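Local coordinates for tungsten-containing formylmethanofuran dehydrogenase 2 subunit C (Methanothermobacter wolfeii, PDB 5T5I), which forms part of tungsten-containing formylmethanofuran dehydrogenase, the enzyme complex that probably carries out the reversible reductive fixation of carbon dioxide as formylmethanofuran in methanogenesis, at residues M185-V196 against M204-M215; F218-K229 against G240-H249. One frame throughout, in Å; residues are numbered along the deposited sequence.

Interaction 1. Residues M185-V196 against M204-M215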
loop_
_atom_site.group_PDB
_atom_site.type_symbol
_atom_site.label_atom_id
_atom_site.label_comp_id
_atom_site.label_asym_id
_atom_site.label_seq_id
_atom_site.Cartn_x
_atom_site.Cartn_y
_atom_site.Cartn_z
ATOM N N MET C 185 -25.130 -4.060 -27.444
ATOM C CA MET C 185 -26.573 -3.850 -27.559
ATOM C C MET C 185 -26.867 -2.574 -28.368
ATOM O O MET C 185 -26.190 -1.569 -28.183
ATOM C CB MET C 185 -27.166 -3.743 -26.127
ATOM C CG MET C 185 -28.593 -3.445 -26.048
ATOM S SD MET C 185 -29.044 -3.360 -24.284
ATOM C CE MET C 185 -30.739 -3.727 -24.423
ATOM N N ASN C 186 -27.845 -2.652 -29.288
ATOM C CA ASN C 186 -28.311 -1.527 -30.107
ATOM C C ASN C 186 -29.650 -0.981 -29.642
ATOM O O ASN C 186 -29.872 0.222 -29.724
ATOM C CB ASN C 186 -28.452 -1.945 -31.579
ATOM C CG ASN C 186 -27.153 -2.037 -32.300
ATOM O OD1 ASN C 186 -26.839 -3.055 -32.924
ATOM N ND2 ASN C 186 -26.458 -0.918 -32.374
ATOM N N ASN C 187 -30.577 -1.868 -29.275
ATOM C CA ASN C 187 -31.936 -1.522 -28.838
ATOM C C ASN C 187 -32.485 -2.665 -27.999
ATOM O O ASN C 187 -31.968 -3.784 -28.056
ATOM C CB ASN C 187 -32.865 -1.315 -30.065
ATOM C CG ASN C 187 -33.096 0.113 -30.483
ATOM O OD1 ASN C 187 -34.095 0.730 -30.115
ATOM N ND2 ASN C 187 -32.280 0.621 -31.392
ATOM N N GLY C 188 -33.553 -2.380 -27.270
ATOM C CA GLY C 188 -34.222 -3.350 -26.415
ATOM C C GLY C 188 -34.067 -3.018 -24.949
ATOM O O GLY C 188 -33.535 -1.958 -24.585
ATOM N N LEU C 189 -34.565 -3.914 -24.105
ATOM C CA LEU C 189 -34.534 -3.750 -22.653
ATOM C C LEU C 189 -34.056 -5.044 -21.993
ATOM O O LEU C 189 -34.578 -6.113 -22.290
ATOM C CB LEU C 189 -35.939 -3.343 -22.132
ATOM C CG LEU C 189 -36.166 -3.359 -20.618
ATOM C CD1 LEU C 189 -35.247 -2.378 -19.898
ATOM C CD2 LEU C 189 -37.640 -3.054 -20.283
ATOM N N ILE C 190 -33.051 -4.941 -21.121
ATOM C CA ILE C 190 -32.556 -6.060 -20.322
ATOM C C ILE C 190 -32.758 -5.672 -18.857
ATOM O O ILE C 190 -32.253 -4.631 -18.423
ATOM C CB ILE C 190 -31.079 -6.410 -20.598
ATOM C CG1 ILE C 190 -30.895 -6.883 -22.058
ATOM C CG2 ILE C 190 -30.573 -7.508 -19.623
ATOM C CD1 ILE C 190 -29.435 -6.889 -22.528
ATOM N N ILE C 191 -33.473 -6.511 -18.091
ATOM C CA ILE C 191 -33.650 -6.303 -16.648
ATOM C C ILE C 191 -32.972 -7.483 -15.923
ATOM O O ILE C 191 -33.352 -8.624 -16.133
ATOM C CB ILE C 191 -35.134 -6.164 -16.212
ATOM C CG1 ILE C 191 -35.808 -4.950 -16.897
ATOM C CG2 ILE C 191 -35.209 -6.043 -14.664
ATOM C CD1 ILE C 191 -37.327 -4.863 -16.704
ATOM N N ILE C 192 -32.008 -7.196 -15.052
ATOM C CA ILE C 192 -31.332 -8.204 -14.218
ATOM C C ILE C 192 -31.764 -7.925 -12.766
ATOM O O ILE C 192 -31.412 -6.889 -12.195
ATOM C CB ILE C 192 -29.792 -8.174 -14.436
ATOM C CG1 ILE C 192 -29.442 -8.521 -15.920
ATOM C CG2 ILE C 192 -29.075 -9.151 -13.476
ATOM C CD1 ILE C 192 -28.183 -7.908 -16.411
ATOM N N GLU C 193 -32.570 -8.815 -12.182
ATOM C CA GLU C 193 -33.080 -8.604 -10.829
ATOM C C GLU C 193 -32.031 -8.913 -9.757
ATOM O O GLU C 193 -32.114 -8.386 -8.656
ATOM C CB GLU C 193 -34.393 -9.360 -10.598
ATOM C CG GLU C 193 -35.468 -8.967 -11.604
ATOM C CD GLU C 193 -36.851 -9.554 -11.383
ATOM O OE1 GLU C 193 -36.996 -10.452 -10.523
ATOM O OE2 GLU C 193 -37.782 -9.152 -12.115
ATOM N N GLY C 194 -31.051 -9.740 -10.106
ATOM C CA GLY C 194 -29.944 -10.094 -9.241
ATOM C C GLY C 194 -28.689 -9.298 -9.543
ATOM O O GLY C 194 -28.757 -8.135 -9.946
ATOM N N ASN C 195 -27.537 -9.936 -9.351
ATOM C CA ASN C 195 -26.222 -9.324 -9.493
ATOM C C ASN C 195 -25.567 -9.519 -10.864
ATOM O O ASN C 195 -25.956 -10.396 -11.639
ATOM C CB ASN C 195 -25.294 -9.907 -8.405
ATOM C CG ASN C 195 -25.824 -9.720 -6.996
ATOM O OD1 ASN C 195 -26.474 -8.715 -6.677
ATOM N ND2 ASN C 195 -25.578 -10.679 -6.114
ATOM N N VAL C 196 -24.530 -8.693 -11.128
ATOM C CA VAL C 196 -23.679 -8.743 -12.327
ATOM C C VAL C 196 -22.226 -8.761 -11.835
ATOM O O VAL C 196 -21.869 -7.951 -10.983
ATOM C CB VAL C 196 -23.888 -7.530 -13.278
ATOM C CG1 VAL C 196 -22.988 -7.629 -14.518
ATOM C CG2 VAL C 196 -25.351 -7.374 -13.678
ATOM N N MET C 204 -22.081 -1.011 -25.798
ATOM C CA MET C 204 -23.467 -0.783 -26.210
ATOM C C MET C 204 -23.564 0.569 -26.956
ATOM O O MET C 204 -22.832 1.516 -26.640
ATOM C CB MET C 204 -24.445 -0.833 -25.001
ATOM C CG MET C 204 -24.419 0.415 -24.122
ATOM S SD MET C 204 -25.430 0.365 -22.605
ATOM C CE MET C 204 -26.984 -0.220 -23.225
ATOM N N ALA C 205 -24.449 0.624 -27.958
ATOM C CA ALA C 205 -24.738 1.836 -28.743
ATOM C C ALA C 205 -26.133 2.431 -28.425
ATOM O O ALA C 205 -26.382 3.599 -28.706
ATOM C CB ALA C 205 -24.646 1.498 -30.226
ATOM N N GLY C 206 -27.010 1.636 -27.826
ATOM C CA GLY C 206 -28.377 2.027 -27.496
ATOM C C GLY C 206 -29.069 0.959 -26.674
ATOM O O GLY C 206 -28.458 -0.060 -26.334
ATOM N N GLY C 207 -30.331 1.197 -26.357
ATOM C CA GLY C 207 -31.109 0.306 -25.509
ATOM C C GLY C 207 -30.915 0.637 -24.042
ATOM O O GLY C 207 -30.170 1.569 -23.691
ATOM N N THR C 208 -31.574 -0.133 -23.175
ATOM C CA THR C 208 -31.528 0.077 -21.726
ATOM C C THR C 208 -31.230 -1.224 -20.960
ATOM O O THR C 208 -31.814 -2.258 -21.239
ATOM C CB THR C 208 -32.862 0.676 -21.219
ATOM O OG1 THR C 208 -33.222 1.796 -22.009
ATOM C CG2 THR C 208 -32.794 1.099 -19.768
ATOM N N ILE C 209 -30.357 -1.129 -19.948
ATOM C CA ILE C 209 -30.027 -2.228 -19.051
ATOM C C ILE C 209 -30.381 -1.759 -17.622
ATOM O O ILE C 209 -29.925 -0.685 -17.208
ATOM C CB ILE C 209 -28.532 -2.643 -19.143
ATOM C CG1 ILE C 209 -28.177 -3.086 -20.583
ATOM C CG2 ILE C 209 -28.241 -3.767 -18.130
ATOM C CD1 ILE C 209 -26.712 -3.238 -20.842
ATOM N N VAL C 210 -31.149 -2.558 -16.874
ATOM C CA VAL C 210 -31.508 -2.250 -15.476
ATOM C C VAL C 210 -30.936 -3.358 -14.587
ATOM O O VAL C 210 -31.243 -4.530 -14.808
ATOM C CB VAL C 210 -33.035 -2.112 -15.229
ATOM C CG1 VAL C 210 -33.329 -1.794 -13.751
ATOM C CG2 VAL C 210 -33.651 -1.049 -16.140
ATOM N N VAL C 211 -30.113 -2.986 -13.592
ATOM C CA VAL C 211 -29.555 -3.932 -12.609
ATOM C C VAL C 211 -30.119 -3.571 -11.229
ATOM O O VAL C 211 -29.830 -2.488 -10.710
ATOM C CB VAL C 211 -28.009 -3.942 -12.613
ATOM C CG1 VAL C 211 -27.470 -5.014 -11.656
ATOM C CG2 VAL C 211 -27.465 -4.157 -14.033
ATOM N N LYS C 212 -30.939 -4.462 -10.643
ATOM C CA LYS C 212 -31.540 -4.244 -9.316
ATOM C C LYS C 212 -30.616 -4.698 -8.178
ATOM O O LYS C 212 -30.753 -4.223 -7.055
ATOM C CB LYS C 212 -32.888 -4.944 -9.184
ATOM C CG LYS C 212 -33.906 -4.558 -10.236
ATOM C CD LYS C 212 -35.264 -5.163 -9.872
ATOM C CE LYS C 212 -36.367 -4.788 -10.815
ATOM N NZ LYS C 212 -37.665 -5.446 -10.447
ATOM N N GLY C 213 -29.709 -5.628 -8.468
ATOM C CA GLY C 213 -28.724 -6.098 -7.501
ATOM C C GLY C 213 -27.422 -5.327 -7.635
ATOM O O GLY C 213 -27.403 -4.166 -8.072
ATOM N N MET C 214 -26.327 -5.966 -7.235
ATOM C CA MET C 214 -25.001 -5.359 -7.237
ATOM C C MET C 214 -24.220 -5.653 -8.511
ATOM O O MET C 214 -24.128 -6.812 -8.913
ATOM C CB MET C 214 -24.202 -5.896 -6.028
ATOM C CG MET C 214 -22.776 -5.382 -5.942
ATOM S SD MET C 214 -21.956 -5.907 -4.422
ATOM C CE MET C 214 -20.580 -4.820 -4.414
ATOM N N MET C 215 -23.580 -4.619 -9.086
ATOM C CA MET C 215 -22.620 -4.781 -10.191
ATOM C C MET C 215 -21.261 -4.762 -9.465
ATOM O O MET C 215 -20.931 -3.744 -8.855
ATOM C CB MET C 215 -22.676 -3.630 -11.214
ATOM C CG MET C 215 -23.974 -3.543 -11.963
ATOM S SD MET C 215 -23.867 -2.536 -13.456
ATOM C CE MET C 215 -23.316 -1.022 -12.807
HETATM O O HOH W 1 -34.951 0.547 -24.003
HETATM O O HOH W 2 -38.500 -6.520 -13.155
#

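Interaction 2. Residues F218-K229 against G240-H249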
loop_
_atom_site.group_PDB
_atom_site.type_symbol
_atom_site.label_atom_id
_atom_site.label_comp_id
_atom_site.label_asym_id
_atom_site.label_seq_id
_atom_site.Cartn_x
_atom_site.Cartn_y
_atom_site.Cartn_z
ATOM N N PHE C 218 -17.716 -2.102 -13.052
ATOM C CA PHE C 218 -18.360 -1.413 -14.167
ATOM C C PHE C 218 -17.281 -0.877 -15.138
ATOM O O PHE C 218 -16.164 -1.394 -15.119
ATOM C CB PHE C 218 -19.369 -0.371 -13.651
ATOM C CG PHE C 218 -20.361 0.209 -14.647
ATOM C CD1 PHE C 218 -20.990 -0.600 -15.590
ATOM C CD2 PHE C 218 -20.620 1.573 -14.676
ATOM C CE1 PHE C 218 -21.873 -0.057 -16.521
ATOM C CE2 PHE C 218 -21.506 2.112 -15.610
ATOM C CZ PHE C 218 -22.145 1.291 -16.509
ATOM N N LEU C 219 -17.609 0.097 -16.010
ATOM C CA LEU C 219 -16.763 0.535 -17.100
ATOM C C LEU C 219 -16.566 2.054 -17.147
ATOM O O LEU C 219 -17.530 2.823 -17.021
ATOM C CB LEU C 219 -17.461 0.039 -18.361
ATOM C CG LEU C 219 -17.461 -1.491 -18.609
ATOM C CD1 LEU C 219 -18.449 -1.844 -19.715
ATOM C CD2 LEU C 219 -16.079 -1.994 -19.007
ATOM N N ALA C 220 -15.309 2.479 -17.375
ATOM C CA ALA C 220 -14.927 3.884 -17.395
ATOM C C ALA C 220 -15.403 4.677 -18.619
ATOM O O ALA C 220 -15.325 5.902 -18.595
ATOM C CB ALA C 220 -13.426 4.018 -17.228
ATOM N N GLY C 221 -15.904 3.991 -19.654
ATOM C CA GLY C 221 -16.465 4.639 -20.836
ATOM C C GLY C 221 -17.883 5.170 -20.643
ATOM O O GLY C 221 -18.457 5.730 -21.577
ATOM N N PHE C 222 -18.474 5.009 -19.442
ATOM C CA PHE C 222 -19.827 5.504 -19.161
ATOM C C PHE C 222 -19.775 6.867 -18.469
ATOM O O PHE C 222 -18.836 7.133 -17.724
ATOM C CB PHE C 222 -20.598 4.492 -18.318
ATOM C CG PHE C 222 -21.204 3.379 -19.144
ATOM C CD1 PHE C 222 -20.433 2.309 -19.568
ATOM C CD2 PHE C 222 -22.543 3.417 -19.519
ATOM C CE1 PHE C 222 -20.989 1.290 -20.346
ATOM C CE2 PHE C 222 -23.094 2.406 -20.307
ATOM C CZ PHE C 222 -22.307 1.357 -20.731
ATOM N N LYS C 223 -20.763 7.735 -18.735
ATOM C CA LYS C 223 -20.876 9.047 -18.098
ATOM C C LYS C 223 -21.964 8.938 -17.052
ATOM O O LYS C 223 -23.045 8.438 -17.343
ATOM C CB LYS C 223 -21.267 10.125 -19.109
ATOM C CG LYS C 223 -21.380 11.533 -18.545
ATOM C CD LYS C 223 -21.804 12.512 -19.635
ATOM C CE LYS C 223 -21.885 13.936 -19.130
ATOM N NZ LYS C 223 -23.086 14.639 -19.652
ATOM N N TYR C 224 -21.691 9.442 -15.858
ATOM C CA TYR C 224 -22.660 9.433 -14.753
ATOM C C TYR C 224 -23.614 10.624 -14.902
ATOM O O TYR C 224 -23.145 11.757 -14.990
ATOM C CB TYR C 224 -21.903 9.474 -13.415
ATOM C CG TYR C 224 -22.801 9.578 -12.208
ATOM C CD1 TYR C 224 -23.750 8.600 -11.939
ATOM C CD2 TYR C 224 -22.707 10.656 -11.334
ATOM C CE1 TYR C 224 -24.583 8.687 -10.832
ATOM C CE2 TYR C 224 -23.541 10.760 -10.220
ATOM C CZ TYR C 224 -24.465 9.759 -9.961
ATOM O OH TYR C 224 -25.325 9.856 -8.895
ATOM N N LEU C 225 -24.935 10.369 -14.957
ATOM C CA LEU C 225 -25.970 11.409 -15.129
ATOM C C LEU C 225 -26.711 11.809 -13.843
ATOM O O LEU C 225 -27.410 12.813 -13.855
ATOM C CB LEU C 225 -26.998 10.961 -16.181
ATOM C CG LEU C 225 -26.472 10.665 -17.607
ATOM C CD1 LEU C 225 -27.616 10.319 -18.515
ATOM C CD2 LEU C 225 -25.708 11.852 -18.200
ATOM N N GLY C 226 -26.560 11.054 -12.766
ATOM C CA GLY C 226 -27.230 11.341 -11.498
ATOM C C GLY C 226 -28.115 10.187 -11.059
ATOM O O GLY C 226 -27.921 9.053 -11.507
ATOM N N VAL C 227 -29.158 10.482 -10.270
ATOM C CA VAL C 227 -30.097 9.475 -9.786
ATOM C C VAL C 227 -31.477 9.759 -10.352
ATOM O O VAL C 227 -31.920 10.917 -10.414
ATOM C CB VAL C 227 -30.097 9.397 -8.227
ATOM C CG1 VAL C 227 -31.318 8.639 -7.669
ATOM C CG2 VAL C 227 -28.809 8.754 -7.721
ATOM N N GLU C 228 -32.182 8.686 -10.722
ATOM C CA GLU C 228 -33.575 8.763 -11.118
ATOM C C GLU C 228 -34.373 7.869 -10.183
ATOM O O GLU C 228 -33.830 6.880 -9.675
ATOM C CB GLU C 228 -33.767 8.399 -12.577
ATOM C CG GLU C 228 -33.216 9.474 -13.489
ATOM C CD GLU C 228 -33.967 9.623 -14.794
ATOM O OE1 GLU C 228 -34.500 10.729 -15.039
ATOM O OE2 GLU C 228 -34.055 8.630 -15.553
ATOM N N LYS C 229 -35.615 8.257 -9.891
ATOM C CA LYS C 229 -36.462 7.524 -8.945
ATOM C C LYS C 229 -37.774 7.062 -9.581
ATOM O O LYS C 229 -38.322 7.757 -10.432
ATOM C CB LYS C 229 -36.704 8.348 -7.665
ATOM C CG LYS C 229 -37.494 9.625 -7.875
ATOM C CD LYS C 229 -37.792 10.362 -6.591
ATOM C CE LYS C 229 -38.374 11.720 -6.897
ATOM N NZ LYS C 229 -38.678 12.493 -5.665
ATOM N N GLY C 240 -38.112 2.720 -6.654
ATOM C CA GLY C 240 -36.841 2.957 -5.988
ATOM C C GLY C 240 -35.906 3.862 -6.754
ATOM O O GLY C 240 -36.218 4.298 -7.859
ATOM N N ALA C 241 -34.738 4.118 -6.163
ATOM C CA ALA C 241 -33.723 4.990 -6.739
ATOM C C ALA C 241 -32.671 4.200 -7.509
ATOM O O ALA C 241 -32.229 3.135 -7.062
ATOM C CB ALA C 241 -33.070 5.838 -5.645
ATOM N N PHE C 242 -32.247 4.752 -8.658
ATOM C CA PHE C 242 -31.222 4.159 -9.523
ATOM C C PHE C 242 -30.184 5.187 -9.961
ATOM O O PHE C 242 -30.560 6.282 -10.388
ATOM C CB PHE C 242 -31.871 3.583 -10.794
ATOM C CG PHE C 242 -32.808 2.424 -10.555
ATOM C CD1 PHE C 242 -34.136 2.642 -10.210
ATOM C CD2 PHE C 242 -32.354 1.112 -10.637
ATOM C CE1 PHE C 242 -35.000 1.568 -9.967
ATOM C CE2 PHE C 242 -33.214 0.041 -10.387
ATOM C CZ PHE C 242 -34.530 0.275 -10.060
ATOM N N TYR C 243 -28.886 4.813 -9.912
ATOM C CA TYR C 243 -27.803 5.608 -10.500
ATOM C C TYR C 243 -27.974 5.420 -12.005
ATOM O O TYR C 243 -28.211 4.291 -12.442
ATOM C CB TYR C 243 -26.420 5.086 -10.102
ATOM C CG TYR C 243 -26.073 5.303 -8.652
ATOM C CD1 TYR C 243 -25.996 6.586 -8.118
ATOM C CD2 TYR C 243 -25.735 4.234 -7.830
ATOM C CE1 TYR C 243 -25.656 6.796 -6.785
ATOM C CE2 TYR C 243 -25.387 4.431 -6.495
ATOM C CZ TYR C 243 -25.352 5.714 -5.974
ATOM O OH TYR C 243 -24.993 5.926 -4.668
ATOM N N LYS C 244 -27.929 6.514 -12.780
ATOM C CA LYS C 244 -28.132 6.503 -14.228
ATOM C C LYS C 244 -26.810 6.817 -14.930
ATOM O O LYS C 244 -26.128 7.784 -14.580
ATOM C CB LYS C 244 -29.205 7.538 -14.616
ATOM C CG LYS C 244 -29.595 7.512 -16.083
ATOM C CD LYS C 244 -30.626 8.592 -16.385
ATOM C CE LYS C 244 -31.130 8.544 -17.802
ATOM N NZ LYS C 244 -32.188 9.566 -18.040
ATOM N N PHE C 245 -26.471 6.006 -15.925
ATOM C CA PHE C 245 -25.241 6.146 -16.715
ATOM C C PHE C 245 -25.553 6.089 -18.198
ATOM O O PHE C 245 -26.419 5.309 -18.598
ATOM C CB PHE C 245 -24.276 4.992 -16.391
ATOM C CG PHE C 245 -23.808 4.936 -14.963
ATOM C CD1 PHE C 245 -22.650 5.596 -14.567
ATOM C CD2 PHE C 245 -24.480 4.161 -14.024
ATOM C CE1 PHE C 245 -22.185 5.499 -13.253
ATOM C CE2 PHE C 245 -24.035 4.086 -12.707
ATOM C CZ PHE C 245 -22.891 4.757 -12.328
ATOM N N GLU C 246 -24.825 6.866 -19.013
ATOM C CA GLU C 246 -24.951 6.862 -20.473
ATOM C C GLU C 246 -23.648 6.392 -21.114
ATOM O O GLU C 246 -22.557 6.821 -20.720
ATOM C CB GLU C 246 -25.320 8.253 -21.001
ATOM C CG GLU C 246 -25.694 8.258 -22.480
ATOM C CD GLU C 246 -25.829 9.650 -23.059
ATOM O OE1 GLU C 246 -24.869 10.444 -22.928
ATOM O OE2 GLU C 246 -26.889 9.938 -23.660
ATOM N N GLY C 247 -23.769 5.528 -22.114
ATOM C CA GLY C 247 -22.587 5.022 -22.805
ATOM C C GLY C 247 -22.910 3.971 -23.840
ATOM O O GLY C 247 -24.060 3.892 -24.288
ATOM N N ASP C 248 -21.954 3.122 -24.237
ATOM C CA ASP C 248 -20.544 3.100 -23.844
ATOM C C ASP C 248 -19.827 4.070 -24.780
ATOM O O ASP C 248 -19.788 3.829 -25.996
ATOM C CB ASP C 248 -20.016 1.665 -24.010
ATOM C CG ASP C 248 -18.576 1.405 -23.612
ATOM O OD1 ASP C 248 -17.816 2.380 -23.443
ATOM O OD2 ASP C 248 -18.198 0.221 -23.519
ATOM N N HIS C 249 -19.220 5.140 -24.245
ATOM C CA HIS C 249 -18.584 6.138 -25.100
ATOM C C HIS C 249 -17.257 5.683 -25.771
ATOM O O HIS C 249 -16.647 6.487 -26.465
ATOM C CB HIS C 249 -18.422 7.474 -24.395
ATOM C CG HIS C 249 -19.697 8.084 -23.907
ATOM N ND1 HIS C 249 -19.799 8.378 -22.575
ATOM C CD2 HIS C 249 -20.882 8.389 -24.500
ATOM C CE1 HIS C 249 -21.000 8.878 -22.394
ATOM N NE2 HIS C 249 -21.692 8.899 -23.499
#

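Interaction 1. Residues M185-V196 against M204-M215
M185 lies beside M204, pointing the same way, and slides past I209, with M185 SD 3.8 Å from I209 CG1. Because CG stands anti to the backbone N (chi1 176°) and the chain is extended, its CE reaches into the dip left by G207 and stops 3.7 Å from T208 O. A side chain on G207 would run into that methyl, and one on G206 would strike N186 O. The two segments are successive coils of a parallel beta-helix, and in the strands each residue stacks on the one 19 positions later; strands 187-192 and 208-211 run 9° apart. Their ladder is continuous from T208 N to G188 O through K212 N to I192 O, the last bond 2.9 Å long. I190 and I192 stack on I209 and V211 on one face, L189 and I191 on T208 and V210 on the other. Past the strands V196 crosses V211 at about a right angle, CG2 to CG1 3.8 Å. G213 leaves the hollow that N195 OD1 enters to accept M214 N (2.8 Å), a donor tilted 27° from the amide plane; D176 OD1 holds N195 N likewise one coil earlier. Along the rim E193 and K212 run side by side, yet OE2 and NZ stay 4.1 Å apart, short of a salt bridge and joined by a water. Another water links G188 O to T208 OG1. I162 packs on I190, and V177 of strand 177-179 on I192 and V196, while strand 236-239 lies over L189, I191, V210 and K212. Strand 170-173 bonds to one flank of the pair, and strand 256-261 touches T208 and V210 at the other.

Interaction 2. Residues F218-K229 against G240-H249
F245 lies between F218 and Y224, which reach opposite faces of its ring, in the aromatic cluster of an antiparallel strand pair, 223-229 with 241-247, beyond the parallel coils of the beta-helix. F218 turns its edge to F245, planes at 63°, with CE2 3.7 Å from F245 CG. F222 is itself sandwiched: F218 CZ stands over one face, and G247 CA and D248 CA over the other, G247 CA 4.0 Å from the ring centroid. Having no side chain, G247 lets that ring come close, and the peptide bond leading into D248 is cis. With an alanine in place of F222, a gap would probably open beneath G247 and D248, and F218 CZ would lose the face it rests on. Y224 crosses obliquely to Y243, its OH at the edge of that ring, and V227 CG2 packs on Y243 CD1 at 3.6 Å. Between Y224 and V227 a beta bulge sets L225 and G226 opposite K244: L225 N bonds to K244 O, and K244 N to G226 O. G226 N lies over the centre of the Y224 ring. At one end, H249 N bonds to G221 O, and K223 CB meets the edge of the imidazole. T133 of the neighbouring subunit fwdF packs on Y224 and V227. On the other face of the strands, L225 CD1 touches K244 and E246. K244, extended with CG anti to its N (chi1 -174°), reaches across to E228 in a salt bridge whose hydrogen bond is weak, NZ to OE2 3.2 Å, and the same OE2 is also bonded to Y259 OH.

How the interactions relate
Interaction 1 closes before interaction 2 opens, and strands 208-211 and 223-229 follow one another in the chain; the centres of the two contacts are about 11 Å apart. Strand 256-261 lies between them, beside 208-211 and antiparallel to 241-247, with 223-229 outermost, so parallel coil stacking gives way to antiparallel pairing at this end of the beta-helix. The two contacts also touch directly: M204 O probably accepts a hydrogen bond from D248 N (3.0 Å), M204 SD packs on F222 CZ, and V210 CG1 meets F242 CE2. Interaction 1 thus continues the coil stack, whereas interaction 2 finishes it and meets fwdF and another partner protein.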